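Local coordinates for putative Outer membrane protein (Helicobacter pylori, PDB 6GW5) that is the adhesin domain of SabA, an outer membrane protein that probably attaches the bacterium to Lewis-type glycans on host cells, at residues Q139-A142 with T143-A146. Sequence-based numbering, arbitrary orientation.
Sequences QQNA and TTKA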
ATOM      1  N   GLN A 139      17.778 -15.000  -4.921  1.00 53.13           N
ATOM      2  CA  GLN A 139      16.869 -15.248  -3.771  1.00 54.71           C
ATOM      3  C   GLN A 139      17.509 -16.067  -2.643  1.00 55.14           C
ATOM      4  O   GLN A 139      17.279 -15.806  -1.458  1.00 57.26           O
ATOM      5  CB  GLN A 139      15.562 -15.930  -4.199  1.00 54.36           C
ATOM      6  CG  GLN A 139      14.546 -16.035  -3.048  1.00 56.71           C
ATOM      7  CD  GLN A 139      13.155 -16.505  -3.446  1.00 53.72           C
ATOM      8  OE1 GLN A 139      13.006 -17.592  -4.000  1.00 49.08           O
ATOM      9  NE2 GLN A 139      12.125 -15.689  -3.131  1.00 53.72           N
ATOM     10  N   GLN A 140      18.305 -17.054  -3.017  1.00 56.02           N
ATOM     11  CA  GLN A 140      18.749 -18.049  -2.073  1.00 61.23           C
ATOM     12  C   GLN A 140      20.109 -18.664  -2.383  1.00 69.21           C
ATOM     13  O   GLN A 140      20.442 -18.898  -3.550  1.00 71.47           O
ATOM     14  CB  GLN A 140      17.741 -19.152  -2.101  1.00 63.05           C
ATOM     15  CG  GLN A 140      17.817 -20.102  -0.953  1.00 66.26           C
ATOM     16  CD  GLN A 140      16.693 -21.090  -1.082  1.00 72.98           C
ATOM     17  OE1 GLN A 140      16.749 -21.989  -1.913  1.00 77.86           O
ATOM     18  NE2 GLN A 140      15.643 -20.895  -0.307  1.00 76.72           N
ATOM     19  N   ASN A 141      20.876 -18.927  -1.321  1.00 70.38           N
ATOM     20  CA  ASN A 141      22.117 -19.688  -1.427  1.00 72.57           C
ATOM     21  C   ASN A 141      21.780 -21.148  -1.578  1.00 73.34           C
ATOM     22  O   ASN A 141      21.207 -21.750  -0.658  1.00 70.06           O
ATOM     23  CB  ASN A 141      22.971 -19.499  -0.183  1.00 77.72           C
ATOM     24  CG  ASN A 141      24.354 -20.088  -0.336  1.00 79.90           C
ATOM     25  OD1 ASN A 141      24.525 -21.306  -0.437  1.00 71.82           O
ATOM     26  ND2 ASN A 141      25.350 -19.215  -0.414  1.00 80.33           N
ATOM     27  N   ALA A 142      22.135 -21.727  -2.724  1.00 79.00           N
ATOM     28  CA  ALA A 142      21.691 -23.099  -3.057  1.00 77.14           C
ATOM     29  C   ALA A 142      22.067 -24.158  -2.013  1.00 75.62           C
ATOM     30  O   ALA A 142      21.241 -25.019  -1.696  1.00 77.20           O
ATOM     31  CB  ALA A 142      22.158 -23.518  -4.443  1.00 71.13           C
ATOM     32  N   THR A 143      23.258 -24.071  -1.420  1.00 78.17           N
ATOM     33  CA  THR A 143      23.621 -25.066  -0.362  1.00 83.16           C
ATOM     34  C   THR A 143      23.123 -24.745   1.064  1.00 80.04           C
ATOM     35  O   THR A 143      22.494 -25.607   1.698  1.00 77.58           O
ATOM     36  CB  THR A 143      25.120 -25.465  -0.378  1.00 86.77           C
ATOM     37  OG1 THR A 143      25.905 -24.280  -0.510  1.00 82.35           O
ATOM     38  CG2 THR A 143      25.420 -26.453  -1.550  1.00 83.69           C
ATOM     39  N   THR A 144      23.360 -23.519   1.541  1.00 76.73           N
ATOM     40  CA  THR A 144      22.851 -23.056   2.842  1.00 78.29           C
ATOM     41  C   THR A 144      21.320 -22.976   2.908  1.00 81.32           C
ATOM     42  O   THR A 144      20.743 -23.032   3.991  1.00 70.46           O
ATOM     43  CB  THR A 144      23.333 -21.615   3.100  1.00 84.40           C
ATOM     44  OG1 THR A 144      24.753 -21.533   2.968  1.00 86.58           O
ATOM     45  CG2 THR A 144      22.924 -21.107   4.490  1.00 86.67           C
ATOM     46  N   LYS A 145      20.666 -22.797   1.753  1.00 87.29           N
ATOM     47  CA  LYS A 145      19.207 -22.574   1.668  1.00 88.18           C
ATOM     48  C   LYS A 145      18.733 -21.352   2.469  1.00 83.68           C
ATOM     49  O   LYS A 145      17.555 -21.251   2.839  1.00 84.52           O
ATOM     50  CB  LYS A 145      18.431 -23.827   2.101  1.00 91.16           C
ATOM     51  CG  LYS A 145      18.877 -25.084   1.383  1.00102.13           C
ATOM     52  CD  LYS A 145      18.056 -25.293   0.138  1.00104.65           C
ATOM     53  CE  LYS A 145      18.512 -26.546  -0.593  1.00106.61           C
ATOM     54  NZ  LYS A 145      18.163 -26.496  -2.036  1.00104.73           N
ATOM     55  N   ALA A 146      19.637 -20.393   2.659  1.00 79.43           N
ATOM     56  CA  ALA A 146      19.329 -19.189   3.426  1.00 75.86           C
ATOM     57  C   ALA A 146      19.143 -18.045   2.447  1.00 66.77           C
ATOM     58  O   ALA A 146      19.652 -18.069   1.305  1.00 68.57           O
ATOM     59  CB  ALA A 146      20.395 -18.847   4.464  1.00 73.19           C
TER
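Asn141 and Ala146 face each other at the foot of a tight turn. The backbone N of Asn141 donates to Ala146 O at 3.0 Å, and the bond is nearly straight (169°). Asn141 O accepts from Lys145 N, four residues on, at 2.7 Å, with a more bent N-H...O angle of 134°. Thus both backbone polar atoms of Asn141 are used to close the loop.

The Asn141 side chain makes a second set of polar contacts. Its CG is anti to the backbone N (chi1 -171°), and OD1 comes up to the backbone N-H groups of the turn. The main bond is from Thr144 N, 3.2 Å from Asn141 OD1. This donor sits above the carbonyl plane of the amide. Thr143 N, Thr143 OG1 and Thr144 OG1 add weak bonds to the same oxygen. The result is an Asx-type cap that resembles an N-cap.

Carbon-to-carbonyl contacts lie at the surface. Gln140 CA makes a CA-H...O contact with Ala146 O at 3.5 Å. Gln140 CG rests 3.5 Å from the same Ala146 O, and the amide end of Gln140 runs on beside the Lys145 backbone. The Lys145 chain bends at chi2, which brings CE to 3.3 Å from Ala142 O.

Before the turn, Gln139 ends helix 122-139 and packs on helix 60-79; its backbone also bonds to Asn148. Ala142 to Thr144 have helical backbone angles, and Lys145 takes the left-handed helical conformation. This pattern, closed between Asn141 and Ala146, is characteristic of a four-residue hairpin loop built on an alpha-turn, with Asx-type side-chain bonds from its asparagine.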